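Local atomic coordinates of catalase-3 (Neurospora crassa, PDB entry 4AJ9), a protein that uses heme to break down hydrogen peroxide into water and dioxygen, and so probably protects the cell from peroxide damage. Residues P454-F459 and S520-S525; K645-Y650 and F668-R673. All blocks are in the same frame, centred on the assembly; numbering follows the deposited sequence.

Both contacts lie away from the heme, in the later part of this long catalase. Their centres are about 14 Å apart, and they follow one another in series along the chain. Interaction 1 fastens the start of helix 454-468 to the loop that runs from helix 489-499 toward strand 533-537, the first strand in sequence of the C-terminal parallel sheet. Interaction 2 lies within the C-terminal domain, where the entry to edge strand 649-652 meets the segment leaving helix 654-667. The two touch through Leu671, whose CD1 is 3.6 Å from CB of Phe522 while its CD2 packs on Phe459. The chain leaving helix 654-667 thus packs the end of the C-terminal domain against helix 454-468 and the 520-525 loop.

Interaction 1: P454-F459 and S520-S525; sequences PVEQQF and SIFNES
Glu456, in the first turn of helix 454-468, reaches across to Ser520, Ile521 and Phe522, where its carboxylate grips a loop that turns through an ST motif. Having CG anti to the backbone N (chi1 -157°) and an extended chain beyond it carries the acid group away from the helix to these donors. Glu456 OE2 takes two amides: Ile521 N arrives on the syn lone pair at 2.8 Å, whereas Phe522 N approaches the same oxygen from above the carboxylate plane at 3.2 Å. OE1 accepts from the Ser520 hydroxyl on its own syn lone pair and also from Thr453 N. Both oxygens of this buried acid are therefore bound, and the spread of donors fixes the rotation of the carboxylate.

Phe522 continues the contact on its apolar side. The Glu456 carboxylate lies at the edge of its ring, steeply inclined to it, with OE2 3.4 Å from CD2 of Phe522. Phe459, one turn further along the helix, directs its edge at a face of Phe522 in a T-shaped pair, centroids 5.6 Å apart. Phe674 makes another edge-to-face pair with Phe459. Within the loop, Ser520 OG closes the ST motif by accepting from Asn523 N at 3.0 Å.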
ATOM      1  N   PRO C 454      30.417  29.099 -31.910  1.00 18.20           N
ATOM      2  CA  PRO C 454      31.665  28.339 -31.801  1.00  9.28           C
ATOM      3  C   PRO C 454      32.023  27.920 -30.369  1.00  9.27           C
ATOM      4  O   PRO C 454      32.449  26.785 -30.174  1.00 14.04           O
ATOM      5  CB  PRO C 454      32.710  29.315 -32.347  1.00 17.10           C
ATOM      6  CG  PRO C 454      31.946  30.141 -33.334  1.00 17.21           C
ATOM      7  CD  PRO C 454      30.584  30.324 -32.714  1.00 14.68           C
ATOM      8  N   VAL C 455      31.888  28.814 -29.399  1.00  9.90           N
ATOM      9  CA  VAL C 455      32.221  28.479 -28.016  1.00  9.19           C
ATOM     10  C   VAL C 455      31.138  27.571 -27.435  1.00 14.12           C
ATOM     11  O   VAL C 455      31.405  26.693 -26.610  1.00 11.50           O
ATOM     12  CB  VAL C 455      32.367  29.743 -27.146  1.00 12.88           C
ATOM     13  CG1 VAL C 455      32.541  29.361 -25.671  1.00 12.27           C
ATOM     14  CG2 VAL C 455      33.551  30.576 -27.630  1.00 17.80           C
ATOM     15  N   GLU C 456      29.909  27.795 -27.882  1.00  7.79           N
ATOM     16  CA  GLU C 456      28.784  26.950 -27.506  1.00 12.74           C
ATOM     17  C   GLU C 456      29.023  25.519 -27.978  1.00 13.23           C
ATOM     18  O   GLU C 456      28.776  24.563 -27.242  1.00 13.50           O
ATOM     19  CB  GLU C 456      27.503  27.503 -28.115  1.00 13.90           C
ATOM     20  CG  GLU C 456      26.248  27.087 -27.404  1.00 16.71           C
ATOM     21  CD  GLU C 456      25.052  27.921 -27.810  1.00 18.76           C
ATOM     22  OE1 GLU C 456      25.090  28.536 -28.906  1.00 12.90           O
ATOM     23  OE2 GLU C 456      24.078  27.958 -27.031  1.00 13.22           O
ATOM     24  N   GLN C 457      29.515  25.374 -29.207  1.00  7.65           N
ATOM     25  CA  GLN C 457      29.904  24.060 -29.724  1.00  6.98           C
ATOM     26  C   GLN C 457      31.019  23.483 -28.864  1.00  7.89           C
ATOM     27  O   GLN C 457      31.079  22.274 -28.615  1.00  7.28           O
ATOM     28  CB  GLN C 457      30.372  24.168 -31.179  1.00 11.33           C
ATOM     29  CG  GLN C 457      29.273  24.504 -32.179  1.00 10.86           C
ATOM     30  CD  GLN C 457      29.807  24.590 -33.604  1.00 16.31           C
ATOM     31  OE1 GLN C 457      30.980  24.884 -33.807  1.00 12.69           O
ATOM     32  NE2 GLN C 457      28.953  24.318 -34.592  1.00 11.17           N
ATOM     33  N   GLN C 458      31.906  24.354 -28.399  1.00 10.93           N
ATOM     34  CA  GLN C 458      33.017  23.892 -27.578  1.00  7.54           C
ATOM     35  C   GLN C 458      32.499  23.340 -26.246  1.00  6.19           C
ATOM     36  O   GLN C 458      33.021  22.354 -25.741  1.00  8.59           O
ATOM     37  CB  GLN C 458      34.045  25.008 -27.349  1.00  6.72           C
ATOM     38  CG  GLN C 458      35.326  24.529 -26.659  1.00  5.94           C
ATOM     39  CD  GLN C 458      36.138  23.577 -27.507  1.00 14.64           C
ATOM     40  OE1 GLN C 458      36.671  23.954 -28.553  1.00 10.99           O
ATOM     41  NE2 GLN C 458      36.256  22.337 -27.052  1.00 10.72           N
ATOM     42  N   PHE C 459      31.464  23.971 -25.691  1.00  7.69           N
ATOM     43  CA  PHE C 459      30.876  23.505 -24.436  1.00  6.50           C
ATOM     44  C   PHE C 459      30.328  22.089 -24.588  1.00 11.81           C
ATOM     45  O   PHE C 459      30.516  21.241 -23.713  1.00  8.77           O
ATOM     46  CB  PHE C 459      29.771  24.444 -23.959  1.00  5.60           C
ATOM     47  CG  PHE C 459      30.273  25.750 -23.405  1.00  9.05           C
ATOM     48  CD1 PHE C 459      31.516  25.833 -22.818  1.00 10.53           C
ATOM     49  CD2 PHE C 459      29.488  26.890 -23.462  1.00 12.11           C
ATOM     50  CE1 PHE C 459      31.968  27.029 -22.296  1.00 12.90           C
ATOM     51  CE2 PHE C 459      29.937  28.085 -22.949  1.00 12.01           C
ATOM     52  CZ  PHE C 459      31.179  28.149 -22.362  1.00  9.63           C
ATOM     53  N   SER C 520      20.023  27.938 -30.041  1.00 15.26           N
ATOM     54  CA  SER C 520      21.172  28.473 -29.308  1.00 14.92           C
ATOM     55  C   SER C 520      20.759  29.228 -28.037  1.00  9.61           C
ATOM     56  O   SER C 520      19.704  29.859 -27.989  1.00 18.79           O
ATOM     57  CB  SER C 520      22.009  29.386 -30.213  1.00 15.23           C
ATOM     58  OG  SER C 520      22.951  30.145 -29.466  1.00 17.04           O
ATOM     59  N   ILE C 521      21.595  29.157 -27.006  1.00 10.13           N
ATOM     60  CA  ILE C 521      21.364  29.936 -25.793  1.00  7.23           C
ATOM     61  C   ILE C 521      22.248  31.178 -25.815  1.00 13.74           C
ATOM     62  O   ILE C 521      21.793  32.296 -25.556  1.00 13.45           O
ATOM     63  CB  ILE C 521      21.675  29.105 -24.529  1.00 10.60           C
ATOM     64  CG1 ILE C 521      20.649  27.973 -24.363  1.00  5.31           C
ATOM     65  CG2 ILE C 521      21.687  30.000 -23.292  1.00 11.76           C
ATOM     66  CD1 ILE C 521      21.082  26.912 -23.370  1.00  6.29           C
ATOM     67  N   PHE C 522      23.513  30.970 -26.159  1.00 14.76           N
ATOM     68  CA  PHE C 522      24.537  32.002 -26.029  1.00 16.40           C
ATOM     69  C   PHE C 522      24.610  32.998 -27.195  1.00 17.65           C
ATOM     70  O   PHE C 522      25.335  33.990 -27.121  1.00 20.54           O
ATOM     71  CB  PHE C 522      25.899  31.346 -25.791  1.00  9.07           C
ATOM     72  CG  PHE C 522      25.982  30.612 -24.491  1.00 13.48           C
ATOM     73  CD1 PHE C 522      26.192  31.296 -23.317  1.00 21.02           C
ATOM     74  CD2 PHE C 522      25.823  29.240 -24.446  1.00 16.10           C
ATOM     75  CE1 PHE C 522      26.260  30.628 -22.112  1.00 27.13           C
ATOM     76  CE2 PHE C 522      25.891  28.565 -23.244  1.00 22.04           C
ATOM     77  CZ  PHE C 522      26.111  29.265 -22.076  1.00 13.74           C
ATOM     78  N   ASN C 523      23.855  32.758 -28.261  1.00 21.99           N
ATOM     79  CA  ASN C 523      23.883  33.698 -29.384  1.00 19.09           C
ATOM     80  C   ASN C 523      22.910  34.867 -29.202  1.00 26.68           C
ATOM     81  O   ASN C 523      22.584  35.568 -30.155  1.00 26.04           O
ATOM     82  CB  ASN C 523      23.631  32.976 -30.715  1.00 16.68           C
ATOM     83  CG  ASN C 523      22.162  32.710 -30.967  1.00 29.65           C
ATOM     84  OD1 ASN C 523      21.358  32.691 -30.040  1.00 27.44           O
ATOM     85  ND2 ASN C 523      21.805  32.501 -32.231  1.00 35.86           N
ATOM     86  N   GLU C 524      22.453  35.083 -27.976  1.00 18.44           N
ATOM     87  CA  GLU C 524      21.479  36.136 -27.730  1.00 20.27           C
ATOM     88  C   GLU C 524      21.520  36.620 -26.281  1.00 21.93           C
ATOM     89  O   GLU C 524      21.648  35.826 -25.357  1.00 25.89           O
ATOM     90  CB  GLU C 524      20.079  35.642 -28.090  1.00 21.50           C
ATOM     91  CG  GLU C 524      19.010  36.704 -27.966  1.00 32.76           C
ATOM     92  CD  GLU C 524      17.722  36.327 -28.675  1.00 48.97           C
ATOM     93  OE1 GLU C 524      17.394  35.119 -28.724  1.00 40.43           O
ATOM     94  OE2 GLU C 524      17.042  37.243 -29.188  1.00 45.25           O
ATOM     95  N   SER C 525      21.403  37.929 -26.093  1.00 17.92           N
ATOM     96  CA  SER C 525      21.507  38.523 -24.772  1.00 13.25           C
ATOM     97  C   SER C 525      20.144  38.523 -24.082  1.00 16.55           C
ATOM     98  O   SER C 525      19.107  38.446 -24.746  1.00 19.93           O
ATOM     99  CB  SER C 525      22.071  39.944 -24.881  1.00 21.02           C
ATOM    100  OG  SER C 525      21.185  40.774 -25.611  1.00 26.64           O
TER

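Interaction 2: K645-Y650 and F668-R673; sequences KEAGVY and FKFLER
Phe670 lays its ring flat against Gly648, part of the type II beta turn from Glu646 to Val649 that leads into edge strand 649-652 of the parallel C-terminal sheet. This is a CH-pi contact: Gly648 CA stands over the middle of the ring, 3.3 Å from the Phe670 centroid and 11° off the normal. The glycine, with positive phi, sits at the third position of the turn; a beta carbon here would run into the Phe670 ring and the Arg673 guanidinium.

Van der Waals contacts extend the packing. Ala647 CB rests 3.9 Å from Phe670 CD2, and its methyl also meets the bent side chain of Glu672. At the far end of the ring, Tyr650 crosses Phe670 at about a right angle, bringing its OH 3.4 Å from Phe670 CZ. An alanine in place of Phe670 would probably leave the backbone of Gly648 without its aromatic cover and open a gap beside the Ala647 methyl and the Tyr650 hydroxyl.

Polar contacts come from Arg673, whose chain is extended from CG to NE. One guanidinium face lies against Phe670 CB, while NH1 is hydrogen-bonded to the backbone oxygens of Tyr621, near the end of helix 612-622, and Lys625, just before strand 627-630, tying the segment after helix 654-667 to both. Serving the turn, Arg673 NH2 donates to Ala647 O over 3.0 Å, in the carbonyl plane and on a lone pair, with an N-H...O angle of 175°.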
ATOM      1  N   LYS C 645      40.547  46.256 -18.544  1.00 29.07           N
ATOM      2  CA  LYS C 645      39.893  46.578 -19.809  1.00 35.38           C
ATOM      3  C   LYS C 645      39.406  45.365 -20.606  1.00 36.08           C
ATOM      4  O   LYS C 645      39.119  45.478 -21.796  1.00 36.58           O
ATOM      5  CB  LYS C 645      40.807  47.445 -20.681  1.00 56.22           C
ATOM      6  CG  LYS C 645      40.851  48.908 -20.268  1.00 55.71           C
ATOM      7  CD  LYS C 645      41.800  49.702 -21.148  1.00 66.78           C
ATOM      8  CE  LYS C 645      41.578  51.199 -20.987  1.00 74.99           C
ATOM      9  NZ  LYS C 645      40.240  51.620 -21.496  1.00 58.90           N
ATOM     10  N   GLU C 646      39.304  44.211 -19.958  1.00 28.35           N
ATOM     11  CA  GLU C 646      38.745  43.035 -20.617  1.00 22.08           C
ATOM     12  C   GLU C 646      37.233  43.159 -20.777  1.00 20.01           C
ATOM     13  O   GLU C 646      36.572  43.903 -20.043  1.00 15.44           O
ATOM     14  CB  GLU C 646      39.067  41.766 -19.828  1.00 21.24           C
ATOM     15  CG  GLU C 646      40.530  41.404 -19.803  1.00 30.10           C
ATOM     16  CD  GLU C 646      40.781  40.096 -19.091  1.00 29.86           C
ATOM     17  OE1 GLU C 646      39.952  39.171 -19.241  1.00 20.59           O
ATOM     18  OE2 GLU C 646      41.810  39.991 -18.387  1.00 34.61           O
ATOM     19  N   ALA C 647      36.689  42.428 -21.740  1.00 15.87           N
ATOM     20  CA  ALA C 647      35.247  42.349 -21.896  1.00 19.86           C
ATOM     21  C   ALA C 647      34.661  41.736 -20.624  1.00 14.71           C
ATOM     22  O   ALA C 647      35.178  40.740 -20.124  1.00 14.89           O
ATOM     23  CB  ALA C 647      34.894  41.504 -23.107  1.00 27.22           C
ATOM     24  N   GLY C 648      33.611  42.351 -20.092  1.00 14.71           N
ATOM     25  CA  GLY C 648      32.948  41.833 -18.909  1.00 14.88           C
ATOM     26  C   GLY C 648      33.668  42.188 -17.627  1.00 12.22           C
ATOM     27  O   GLY C 648      33.329  41.678 -16.557  1.00 13.20           O
ATOM     28  N   VAL C 649      34.678  43.050 -17.733  1.00 14.68           N
ATOM     29  CA  VAL C 649      35.394  43.531 -16.555  1.00 13.13           C
ATOM     30  C   VAL C 649      35.213  45.038 -16.463  1.00 15.97           C
ATOM     31  O   VAL C 649      35.464  45.751 -17.428  1.00 18.80           O
ATOM     32  CB  VAL C 649      36.898  43.190 -16.603  1.00 14.57           C
ATOM     33  CG1 VAL C 649      37.604  43.770 -15.381  1.00 14.28           C
ATOM     34  CG2 VAL C 649      37.104  41.672 -16.682  1.00 12.35           C
ATOM     35  N   TYR C 650      34.758  45.518 -15.310  1.00  9.26           N
ATOM     36  CA  TYR C 650      34.447  46.929 -15.169  1.00  9.73           C
ATOM     37  C   TYR C 650      35.180  47.539 -13.991  1.00 18.69           C
ATOM     38  O   TYR C 650      35.100  47.045 -12.871  1.00 22.61           O
ATOM     39  CB  TYR C 650      32.939  47.122 -15.023  1.00 12.44           C
ATOM     40  CG  TYR C 650      32.182  46.371 -16.077  1.00 12.84           C
ATOM     41  CD1 TYR C 650      31.984  46.917 -17.340  1.00 15.57           C
ATOM     42  CD2 TYR C 650      31.704  45.096 -15.830  1.00 10.05           C
ATOM     43  CE1 TYR C 650      31.305  46.218 -18.314  1.00 15.88           C
ATOM     44  CE2 TYR C 650      31.032  44.389 -16.795  1.00 13.89           C
ATOM     45  CZ  TYR C 650      30.832  44.950 -18.033  1.00 15.88           C
ATOM     46  OH  TYR C 650      30.152  44.232 -18.994  1.00 14.43           O
ATOM     47  N   PHE C 668      25.423  38.339 -20.003  1.00 15.74           N
ATOM     48  CA  PHE C 668      25.346  37.243 -19.029  1.00 10.14           C
ATOM     49  C   PHE C 668      26.593  36.358 -18.869  1.00  5.69           C
ATOM     50  O   PHE C 668      27.110  36.211 -17.762  1.00 10.17           O
ATOM     51  CB  PHE C 668      24.091  36.383 -19.227  1.00 11.94           C
ATOM     52  CG  PHE C 668      23.874  35.427 -18.103  1.00 11.18           C
ATOM     53  CD1 PHE C 668      23.402  35.884 -16.882  1.00 13.79           C
ATOM     54  CD2 PHE C 668      24.196  34.090 -18.240  1.00 10.57           C
ATOM     55  CE1 PHE C 668      23.225  35.017 -15.822  1.00 12.19           C
ATOM     56  CE2 PHE C 668      24.030  33.219 -17.182  1.00  9.84           C
ATOM     57  CZ  PHE C 668      23.545  33.681 -15.970  1.00  7.10           C
ATOM     58  N   LYS C 669      27.055  35.749 -19.954  1.00  7.42           N
ATOM     59  CA  LYS C 669      28.336  35.051 -19.944  1.00 12.74           C
ATOM     60  C   LYS C 669      29.263  35.642 -20.993  1.00 19.15           C
ATOM     61  O   LYS C 669      28.865  35.869 -22.143  1.00 11.49           O
ATOM     62  CB  LYS C 669      28.160  33.554 -20.213  1.00 13.75           C
ATOM     63  CG  LYS C 669      27.404  32.795 -19.126  1.00 13.17           C
ATOM     64  CD  LYS C 669      28.185  32.745 -17.831  1.00  8.76           C
ATOM     65  CE  LYS C 669      27.877  31.454 -17.069  1.00 10.88           C
ATOM     66  NZ  LYS C 669      28.305  31.547 -15.650  1.00 10.96           N
ATOM     67  N   PHE C 670      30.505  35.881 -20.593  1.00 12.57           N
ATOM     68  CA  PHE C 670      31.500  36.415 -21.500  1.00 11.16           C
ATOM     69  C   PHE C 670      32.360  35.300 -22.062  1.00 13.02           C
ATOM     70  O   PHE C 670      33.328  34.866 -21.443  1.00 14.89           O
ATOM     71  CB  PHE C 670      32.305  37.511 -20.809  1.00 18.29           C
ATOM     72  CG  PHE C 670      31.536  38.782 -20.664  1.00 13.80           C
ATOM     73  CD1 PHE C 670      30.613  38.934 -19.644  1.00 10.71           C
ATOM     74  CD2 PHE C 670      31.677  39.801 -21.594  1.00 19.03           C
ATOM     75  CE1 PHE C 670      29.874  40.092 -19.529  1.00 12.43           C
ATOM     76  CE2 PHE C 670      30.941  40.965 -21.485  1.00 14.89           C
ATOM     77  CZ  PHE C 670      30.038  41.113 -20.444  1.00 10.39           C
ATOM     78  N   LEU C 671      31.982  34.844 -23.252  1.00 13.98           N
ATOM     79  CA  LEU C 671      32.522  33.621 -23.835  1.00 14.60           C
ATOM     80  C   LEU C 671      33.948  33.766 -24.359  1.00 14.44           C
ATOM     81  O   LEU C 671      34.565  32.779 -24.770  1.00 11.37           O
ATOM     82  CB  LEU C 671      31.608  33.126 -24.959  1.00 15.70           C
ATOM     83  CG  LEU C 671      30.166  32.811 -24.559  1.00 20.57           C
ATOM     84  CD1 LEU C 671      29.374  32.295 -25.770  1.00 20.80           C
ATOM     85  CD2 LEU C 671      30.138  31.805 -23.416  1.00 16.44           C
ATOM     86  N   GLU C 672      34.481  34.981 -24.344  1.00 16.53           N
ATOM     87  CA  GLU C 672      35.852  35.170 -24.803  1.00 15.29           C
ATOM     88  C   GLU C 672      36.833  34.553 -23.821  1.00 20.40           C
ATOM     89  O   GLU C 672      38.011  34.402 -24.131  1.00 18.73           O
ATOM     90  CB  GLU C 672      36.178  36.648 -25.030  1.00 24.51           C
ATOM     91  CG  GLU C 672      35.448  37.595 -24.111  1.00 34.12           C
ATOM     92  CD  GLU C 672      34.046  37.899 -24.599  1.00 30.57           C
ATOM     93  OE1 GLU C 672      33.907  38.437 -25.718  1.00 38.29           O
ATOM     94  OE2 GLU C 672      33.087  37.603 -23.864  1.00 37.61           O
ATOM     95  N   ARG C 673      36.335  34.183 -22.643  1.00 12.35           N
ATOM     96  CA  ARG C 673      37.191  33.664 -21.573  1.00 15.63           C
ATOM     97  C   ARG C 673      37.377  32.155 -21.637  1.00 14.44           C
ATOM     98  O   ARG C 673      38.008  31.558 -20.757  1.00 18.58           O
ATOM     99  CB  ARG C 673      36.624  34.051 -20.208  1.00 16.13           C
ATOM    100  CG  ARG C 673      36.484  35.549 -20.023  1.00 15.05           C
ATOM    101  CD  ARG C 673      36.045  35.907 -18.616  1.00 11.31           C
ATOM    102  NE  ARG C 673      35.556  37.279 -18.588  1.00 10.71           N
ATOM    103  CZ  ARG C 673      34.734  37.772 -17.670  1.00 17.08           C
ATOM    104  NH1 ARG C 673      34.307  37.011 -16.671  1.00 10.56           N
ATOM    105  NH2 ARG C 673      34.345  39.037 -17.754  1.00 13.30           N
TER